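Local structure of NAD-dependent aldehyde dehydrogenase (Sinorhizobium meliloti, 3U4J) at residues K72-G77 against G189-L194; L194-F199 against V223-G228; I205-L210 against G219-V224. The protein probably oxidises aldehydes to the corresponding acids with NAD or NADP as electron acceptor, and binds calcium ions in the crystal. All coordinates share one frame; numbering follows the deposited sequence.

Overall arrangement
The chain first passes through helix 60-75, whose last turn waits for a partner more than a hundred residues later. Contact 1 closes that long loop when strand 191-195 arrives. The same strand, sharing L194, then opens contact 2. The chain turns into helix 202-214 and comes back as strand 221-223. Contact 3 closes here, over a linker of eight residues. Contact 2 closes on the same stretch, sharing V223 and V224 and running on to G228, so the short loop of contact 3 lies within the wider one. Both follow contact 1 in series. Together they fix two neighbouring parallel strands of the Rossmann-type sheet, with helix 60-75 against one face and helix 202-214 against the other.

Contact 1 (K72-G77 against G189-L194); sequences KAFDAG and GCTVVL
F74 and A73, in the last turn of helix 60-75, pack on T191 at the start of strand 191-195. This is helix-on-sheet packing in the Rossmann-type domain of an aldehyde dehydrogenase. The tight part is small and buried. CG2 of T191 lies 3.6 Å from A73 CB and also meets the backbone N of F74. The other branch of the threonine, OG1, comes within 3.7 Å of F74 CB. With chi1 at 57°, OG1 sits between the backbone N and the carbonyl carbon while CG2 is turned to the alanine. The hydroxyl is not left to apolar neighbours, because OG1 is hydrogen-bonded to A70 O one turn earlier in the helix. F74 has CG opposite the backbone N (chi1 -169°), and its ring reaches past T191 to G189. That glycine ends helix 174-187 in a Schellman motif, with positive phi. P161 and P80 also touch the phenylalanine.

The other side of the helix end is looser. K72 points away from the strand and pairs with D28. A76, the first residue beyond the helix, is exposed to solvent. D75 also leaves the strand alone. Its OD1 forms a salt bridge with R450 of a second subunit, and this arginine packs on F74 as well, so the helix end also belongs to a subunit interface. Within the buried part, G189 O has no polar partner in the model. It faces the edge of the F74 ring, near the ring plane, 3.3 Å from CE2.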
loop_
_atom_site.group_PDB
_atom_site.type_symbol
_atom_site.label_atom_id
_atom_site.label_comp_id
_atom_site.label_asym_id
_atom_site.label_seq_id
_atom_site.Cartn_x
_atom_site.Cartn_y
_atom_site.Cartn_z
ATOM N N LYS A 72 -16.261 9.025 27.253
ATOM C CA LYS A 72 -17.256 10.009 26.819
ATOM C C LYS A 72 -16.752 10.723 25.567
ATOM O O LYS A 72 -17.495 10.856 24.591
ATOM C CB LYS A 72 -17.538 11.008 27.949
ATOM C CG LYS A 72 -18.604 12.074 27.576
ATOM C CD LYS A 72 -18.987 12.995 28.773
ATOM C CE LYS A 72 -17.760 13.592 29.490
ATOM N NZ LYS A 72 -18.044 14.888 30.217
ATOM N N ALA A 73 -15.475 11.124 25.563
ATOM C CA ALA A 73 -14.905 11.803 24.380
ATOM C C ALA A 73 -15.023 10.965 23.117
ATOM O O ALA A 73 -15.329 11.491 22.064
ATOM C CB ALA A 73 -13.441 12.219 24.624
ATOM N N PHE A 74 -14.782 9.663 23.232
ATOM C CA PHE A 74 -14.873 8.758 22.106
ATOM C C PHE A 74 -16.312 8.406 21.686
ATOM O O PHE A 74 -16.640 8.411 20.481
ATOM C CB PHE A 74 -14.141 7.458 22.393
ATOM C CG PHE A 74 -13.991 6.603 21.171
ATOM C CD1 PHE A 74 -14.871 5.564 20.917
ATOM C CD2 PHE A 74 -12.998 6.894 20.232
ATOM C CE1 PHE A 74 -14.747 4.794 19.749
ATOM C CE2 PHE A 74 -12.873 6.145 19.081
ATOM C CZ PHE A 74 -13.751 5.090 18.828
ATOM N N ASP A 75 -17.141 8.077 22.677
ATOM C CA ASP A 75 -18.527 7.645 22.419
ATOM C C ASP A 75 -19.489 8.767 22.028
ATOM O O ASP A 75 -20.387 8.555 21.209
ATOM C CB ASP A 75 -19.097 6.884 23.631
ATOM C CG ASP A 75 -18.405 5.540 23.867
ATOM O OD1 ASP A 75 -17.847 4.957 22.925
ATOM O OD2 ASP A 75 -18.409 5.061 25.019
ATOM N N ALA A 76 -19.316 9.951 22.604
ATOM C CA ALA A 76 -20.279 11.034 22.376
ATOM C C ALA A 76 -19.657 12.310 21.818
ATOM O O ALA A 76 -20.372 13.136 21.224
ATOM C CB ALA A 76 -21.091 11.336 23.686
ATOM N N GLY A 77 -18.338 12.480 21.988
ATOM C CA GLY A 77 -17.706 13.757 21.633
ATOM C C GLY A 77 -17.397 13.810 20.146
ATOM O O GLY A 77 -17.581 12.825 19.441
ATOM N N GLY A 189 -8.054 8.617 15.658
ATOM C CA GLY A 189 -9.436 8.894 16.142
ATOM C C GLY A 189 -9.677 8.394 17.573
ATOM O O GLY A 189 -10.799 8.490 18.085
ATOM N N CYS A 190 -8.630 7.863 18.228
ATOM C CA CYS A 190 -8.748 7.340 19.596
ATOM C C CYS A 190 -8.728 8.485 20.578
ATOM O O CYS A 190 -8.315 9.581 20.235
ATOM C CB CYS A 190 -7.565 6.411 19.970
ATOM S SG CYS A 190 -7.469 4.941 18.950
ATOM N N THR A 191 -9.161 8.215 21.811
ATOM C CA THR A 191 -8.958 9.138 22.925
ATOM C C THR A 191 -8.043 8.396 23.876
ATOM O O THR A 191 -7.976 7.158 23.831
ATOM C CB THR A 191 -10.288 9.475 23.635
ATOM O OG1 THR A 191 -10.916 8.258 24.083
ATOM C CG2 THR A 191 -11.208 10.162 22.665
ATOM N N VAL A 192 -7.324 9.129 24.720
ATOM C CA VAL A 192 -6.264 8.498 25.495
ATOM C C VAL A 192 -6.214 8.939 26.957
ATOM O O VAL A 192 -6.628 10.055 27.304
ATOM C CB VAL A 192 -4.855 8.749 24.864
ATOM C CG1 VAL A 192 -4.827 8.322 23.410
ATOM C CG2 VAL A 192 -4.394 10.201 25.041
ATOM N N VAL A 193 -5.687 8.055 27.795
ATOM C CA VAL A 193 -5.260 8.425 29.123
ATOM C C VAL A 193 -3.779 8.116 29.207
ATOM O O VAL A 193 -3.361 6.956 29.053
ATOM C CB VAL A 193 -6.051 7.666 30.247
ATOM C CG1 VAL A 193 -5.535 8.048 31.624
ATOM C CG2 VAL A 193 -7.565 7.977 30.149
ATOM N N LEU A 194 -2.999 9.162 29.439
ATOM C CA LEU A 194 -1.545 9.087 29.478
ATOM C C LEU A 194 -1.111 9.010 30.929
ATOM O O LEU A 194 -1.487 9.871 31.727
ATOM C CB LEU A 194 -0.914 10.347 28.839
ATOM C CG LEU A 194 0.624 10.494 28.833
ATOM C CD1 LEU A 194 1.260 9.322 28.117
ATOM C CD2 LEU A 194 1.082 11.791 28.187
#

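Contact 2 (L194-F199 against V223-G228); sequences LKPSEF and VVTGYG
K195 reaches from the end of strand 191-195 over the loop that follows strand 221-223. Its CB starts 4.3 Å from V224 CG2. CG passes the same methyl and the V224 carbonyl oxygen, the two side chains crossing at about a right angle. The chain bends at chi2 (-89°), which sends CD past P196 O and brings CE near both carbonyl oxygens, G226 O and Y227 O. At the tip, K195 NZ donates to P196 O at 2.8 Å. K195 NZ also donates to G226 O, at 2.9 Å. It stands above the G226 carbonyl plane, not on a lone pair. A third, weak bond runs from NZ to Y227 O.

Behind this grip, L194 and V223 form a parallel beta bridge, and V224 N donates to L194 O at 3.0 Å, with an N-H...O angle of 163°. This is the C-terminal end of neighbouring Rossmann-type strands. Aldehyde dehydrogenases usually bind their dinucleotide at such ends, and the glycines G226 and G228 are consistent with that. A leucine in place of K195 would probably leave G226 O and P196 O without the ammonium group that joins them, with a water as the remaining polar link between P196 and G226.

That water helps to join the loops. It donates to P196 O and accepts from G226 N. P196 packs CD on V223 CG1. Farther out, the carboxylate of E198 comes to the edge of the Y227 ring, with the two planes 80° apart. E198 OE1 lies 3.5 Å from Y227 CD1.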
loop_
_atom_site.group_PDB
_atom_site.type_symbol
_atom_site.label_atom_id
_atom_site.label_comp_id
_atom_site.label_asym_id
_atom_site.label_seq_id
_atom_site.Cartn_x
_atom_site.Cartn_y
_atom_site.Cartn_z
ATOM N N LEU A 194 -2.999 9.162 29.439
ATOM C CA LEU A 194 -1.545 9.087 29.478
ATOM C C LEU A 194 -1.111 9.010 30.929
ATOM O O LEU A 194 -1.487 9.871 31.727
ATOM C CB LEU A 194 -0.914 10.347 28.839
ATOM C CG LEU A 194 0.624 10.494 28.833
ATOM C CD1 LEU A 194 1.260 9.322 28.117
ATOM C CD2 LEU A 194 1.082 11.791 28.187
ATOM N N LYS A 195 -0.319 7.983 31.250
ATOM C CA LYS A 195 0.266 7.809 32.572
ATOM C C LYS A 195 1.807 7.829 32.514
ATOM O O LYS A 195 2.424 6.821 32.152
ATOM C CB LYS A 195 -0.216 6.486 33.163
ATOM C CG LYS A 195 -0.140 6.444 34.684
ATOM C CD LYS A 195 1.155 5.955 35.149
ATOM C CE LYS A 195 1.398 6.448 36.574
ATOM N NZ LYS A 195 2.839 6.242 36.822
ATOM N N PRO A 196 2.436 8.977 32.814
ATOM C CA PRO A 196 3.905 8.972 32.772
ATOM C C PRO A 196 4.495 8.470 34.091
ATOM O O PRO A 196 3.758 8.247 35.073
ATOM C CB PRO A 196 4.253 10.431 32.543
ATOM C CG PRO A 196 3.098 11.185 33.196
ATOM C CD PRO A 196 1.887 10.321 33.087
ATOM N N SER A 197 5.811 8.286 34.110
ATOM C CA SER A 197 6.482 7.824 35.305
ATOM C C SER A 197 6.314 8.797 36.474
ATOM O O SER A 197 6.325 10.008 36.298
ATOM C CB SER A 197 7.977 7.646 35.031
ATOM O OG SER A 197 8.645 7.431 36.251
ATOM N N GLU A 198 6.193 8.232 37.671
ATOM C CA GLU A 198 6.220 8.975 38.944
ATOM C C GLU A 198 7.409 9.906 39.076
ATOM O O GLU A 198 7.331 10.909 39.799
ATOM C CB GLU A 198 6.247 7.980 40.114
ATOM C CG GLU A 198 7.551 7.165 40.163
ATOM C CD GLU A 198 7.441 5.890 41.013
ATOM O OE1 GLU A 198 8.101 5.852 42.067
ATOM O OE2 GLU A 198 6.698 4.949 40.630
ATOM N N PHE A 199 8.533 9.559 38.446
ATOM C CA PHE A 199 9.708 10.444 38.444
ATOM C C PHE A 199 9.668 11.634 37.476
ATOM O O PHE A 199 10.437 12.577 37.650
ATOM C CB PHE A 199 11.004 9.673 38.120
ATOM C CG PHE A 199 11.291 8.535 39.062
ATOM C CD1 PHE A 199 11.337 8.748 40.442
ATOM C CD2 PHE A 199 11.510 7.264 38.577
ATOM C CE1 PHE A 199 11.615 7.696 41.331
ATOM C CE2 PHE A 199 11.789 6.196 39.447
ATOM C CZ PHE A 199 11.835 6.414 40.829
ATOM N N VAL A 223 -4.336 13.196 31.255
ATOM C CA VAL A 223 -3.103 12.721 31.873
ATOM C C VAL A 223 -3.340 12.507 33.368
ATOM O O VAL A 223 -3.890 13.383 34.030
ATOM C CB VAL A 223 -1.931 13.709 31.697
ATOM C CG1 VAL A 223 -0.628 13.167 32.301
ATOM C CG2 VAL A 223 -1.672 13.919 30.242
ATOM N N VAL A 224 -2.861 11.369 33.876
ATOM C CA VAL A 224 -2.927 11.047 35.296
ATOM C C VAL A 224 -1.510 10.738 35.772
ATOM O O VAL A 224 -0.664 10.288 34.989
ATOM C CB VAL A 224 -3.907 9.872 35.587
ATOM C CG1 VAL A 224 -5.338 10.285 35.281
ATOM C CG2 VAL A 224 -3.536 8.615 34.783
ATOM N N THR A 225 -1.249 11.009 37.046
ATOM C CA THR A 225 0.076 10.828 37.617
ATOM C C THR A 225 -0.035 10.026 38.919
ATOM O O THR A 225 -1.095 9.999 39.578
ATOM C CB THR A 225 0.775 12.185 37.875
ATOM O OG1 THR A 225 -0.028 12.990 38.763
ATOM C CG2 THR A 225 0.974 12.955 36.542
ATOM N N GLY A 226 1.055 9.382 39.292
ATOM C CA GLY A 226 1.011 8.527 40.458
ATOM C C GLY A 226 2.070 7.448 40.395
ATOM O O GLY A 226 2.953 7.458 39.505
ATOM N N TYR A 227 1.982 6.500 41.327
ATOM C CA TYR A 227 2.930 5.394 41.299
ATOM C C TYR A 227 2.558 4.409 40.195
ATOM O O TYR A 227 1.550 4.620 39.483
ATOM C CB TYR A 227 3.027 4.745 42.685
ATOM C CG TYR A 227 3.632 5.681 43.688
ATOM C CD1 TYR A 227 4.986 6.004 43.634
ATOM C CD2 TYR A 227 2.854 6.258 44.693
ATOM C CE1 TYR A 227 5.552 6.882 44.565
ATOM C CE2 TYR A 227 3.415 7.139 45.626
ATOM C CZ TYR A 227 4.758 7.435 45.557
ATOM O OH TYR A 227 5.339 8.294 46.476
ATOM N N GLY A 228 3.358 3.351 40.033
ATOM C CA GLY A 228 3.071 2.339 39.002
ATOM C C GLY A 228 1.651 1.789 39.141
ATOM O O GLY A 228 0.899 1.683 38.165
HETATM O O HOH W 1 3.140 10.005 37.318
#

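Contact 3 (I205-L210 against G219-V224)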
loop_
_atom_site.group_PDB
_atom_site.type_symbol
_atom_site.label_atom_id
_atom_site.label_comp_id
_atom_site.label_asym_id
_atom_site.label_seq_id
_atom_site.Cartn_x
_atom_site.Cartn_y
_atom_site.Cartn_z
ATOM N N ILE A 205 2.370 16.329 31.376
ATOM C CA ILE A 205 1.251 17.155 31.775
ATOM C C ILE A 205 1.282 18.400 30.889
ATOM O O ILE A 205 0.244 18.825 30.362
ATOM C CB ILE A 205 1.373 17.539 33.288
ATOM C CG1 ILE A 205 0.942 16.355 34.165
ATOM C CG2 ILE A 205 0.564 18.790 33.601
ATOM C CD1 ILE A 205 1.405 16.484 35.631
ATOM N N ARG A 206 2.467 18.975 30.709
ATOM C CA ARG A 206 2.573 20.110 29.782
ATOM C C ARG A 206 2.087 19.745 28.372
ATOM O O ARG A 206 1.413 20.547 27.726
ATOM C CB ARG A 206 3.994 20.743 29.723
ATOM C CG ARG A 206 4.444 21.483 30.983
ATOM C CD ARG A 206 3.619 22.726 31.300
ATOM N NE ARG A 206 3.896 23.823 30.365
ATOM C CZ ARG A 206 2.981 24.408 29.586
ATOM N NH1 ARG A 206 1.712 24.026 29.623
ATOM N NH2 ARG A 206 3.336 25.401 28.774
ATOM N N LEU A 207 2.400 18.538 27.905
ATOM C CA LEU A 207 1.967 18.138 26.549
ATOM C C LEU A 207 0.437 18.102 26.467
ATOM O O LEU A 207 -0.139 18.561 25.471
ATOM C CB LEU A 207 2.561 16.776 26.155
ATOM C CG LEU A 207 2.323 16.197 24.773
ATOM C CD1 LEU A 207 2.753 17.180 23.656
ATOM C CD2 LEU A 207 3.093 14.867 24.627
ATOM N N ALA A 208 -0.213 17.570 27.512
ATOM C CA ALA A 208 -1.686 17.542 27.553
ATOM C C ALA A 208 -2.247 18.964 27.607
ATOM O O ALA A 208 -3.314 19.239 27.048
ATOM C CB ALA A 208 -2.191 16.735 28.745
ATOM N N GLU A 209 -1.533 19.844 28.298
ATOM C CA GLU A 209 -1.944 21.249 28.397
ATOM C C GLU A 209 -1.791 21.950 27.047
ATOM O O GLU A 209 -2.629 22.769 26.669
ATOM C CB GLU A 209 -1.185 21.970 29.524
ATOM C CG GLU A 209 -1.538 21.389 30.919
ATOM C CD GLU A 209 -0.723 22.005 32.059
ATOM O OE1 GLU A 209 0.318 22.655 31.805
ATOM O OE2 GLU A 209 -1.102 21.816 33.233
ATOM N N LEU A 210 -0.738 21.610 26.310
ATOM C CA LEU A 210 -0.596 22.131 24.928
ATOM C C LEU A 210 -1.713 21.638 24.007
ATOM O O LEU A 210 -2.238 22.417 23.198
ATOM C CB LEU A 210 0.774 21.805 24.337
ATOM C CG LEU A 210 1.970 22.350 25.125
ATOM C CD1 LEU A 210 3.277 22.059 24.392
ATOM C CD2 LEU A 210 1.825 23.830 25.387
ATOM N N GLY A 219 -11.270 15.709 26.979
ATOM C CA GLY A 219 -11.384 14.253 27.173
ATOM C C GLY A 219 -10.658 13.428 26.120
ATOM O O GLY A 219 -10.503 12.219 26.277
ATOM N N VAL A 220 -10.215 14.071 25.036
ATOM C CA VAL A 220 -9.431 13.344 24.000
ATOM C C VAL A 220 -8.060 12.955 24.549
ATOM O O VAL A 220 -7.573 11.857 24.295
ATOM C CB VAL A 220 -9.253 14.156 22.715
ATOM C CG1 VAL A 220 -8.326 13.395 21.721
ATOM C CG2 VAL A 220 -10.597 14.411 22.049
ATOM N N PHE A 221 -7.442 13.857 25.298
ATOM C CA PHE A 221 -6.074 13.651 25.775
ATOM C C PHE A 221 -6.071 14.020 27.262
ATOM O O PHE A 221 -6.113 15.198 27.630
ATOM C CB PHE A 221 -5.116 14.524 24.921
ATOM C CG PHE A 221 -3.623 14.389 25.250
ATOM C CD1 PHE A 221 -3.146 13.552 26.253
ATOM C CD2 PHE A 221 -2.696 15.175 24.542
ATOM C CE1 PHE A 221 -1.770 13.480 26.534
ATOM C CE2 PHE A 221 -1.325 15.098 24.800
ATOM C CZ PHE A 221 -0.858 14.260 25.808
ATOM N N ASN A 222 -6.046 12.994 28.111
ATOM C CA ASN A 222 -6.092 13.157 29.566
ATOM C C ASN A 222 -4.766 12.658 30.114
ATOM O O ASN A 222 -4.152 11.767 29.511
ATOM C CB ASN A 222 -7.196 12.253 30.148
ATOM C CG ASN A 222 -8.535 12.500 29.512
ATOM O OD1 ASN A 222 -9.223 13.443 29.871
ATOM N ND2 ASN A 222 -8.919 11.647 28.563
ATOM N N VAL A 223 -4.336 13.196 31.255
ATOM C CA VAL A 223 -3.103 12.721 31.873
ATOM C C VAL A 223 -3.340 12.507 33.368
ATOM O O VAL A 223 -3.890 13.383 34.030
ATOM C CB VAL A 223 -1.931 13.709 31.697
ATOM C CG1 VAL A 223 -0.628 13.167 32.301
ATOM C CG2 VAL A 223 -1.672 13.919 30.242
ATOM N N VAL A 224 -2.861 11.369 33.876
ATOM C CA VAL A 224 -2.927 11.047 35.296
ATOM C C VAL A 224 -1.510 10.738 35.772
ATOM O O VAL A 224 -0.664 10.288 34.989
ATOM C CB VAL A 224 -3.907 9.872 35.587
ATOM C CG1 VAL A 224 -5.338 10.285 35.281
ATOM C CG2 VAL A 224 -3.536 8.615 34.783
HETATM O O HOH W 2 -5.564 17.768 26.575
#
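A208 O and F221 O are joined by one water, which donates to both. The bond to A208 O, at 2.7 Å, is the shortest polar one here, and the bond to F221 O is 2.8 Å. The water thus links helix 202-214 to strand 221-223 where the backbones do not bond directly. The helix is the connecting element of a beta-alpha-beta unit that runs from strand 191-195 to strand 221-223. The axis of segment 205-210 passes 8.2 Å from that of 221-223, at 152°, so the two run roughly antiparallel.

The rest of the meeting surface is apolar. F221 has CG trans to its backbone N, and chi2 of -1° turns one face of the ring to the helix. A208 CA stands over that face, 3.8 Å from the ring centroid, in a CH-pi contact. L207 comes to the ring edge instead. Its CG lies in the ring plane, 3.8 Å from F221 CE2, and the two side chains meet at about a right angle. A208 CB touches the ring at CE1 and also approaches V223 CG2 more closely than carbon atoms usually do, a detail to treat with caution. I205 CG1 touches the second methyl, V223 CG1, at 4.0 Å.

N222, between these two strand residues, faces the other way, to A69 and A70 of helix 60-75. Its ND2 donates to G219 O at 2.8 Å, from above the carbonyl plane, and also to V192 O. On the outer side of helix 202-214, R206 and E209 form a salt bridge, and R206 has a second partner in E104. The contact therefore seems to rest on close fit between small and flat apolar groups, with the bridging water supplying a directional polar tie.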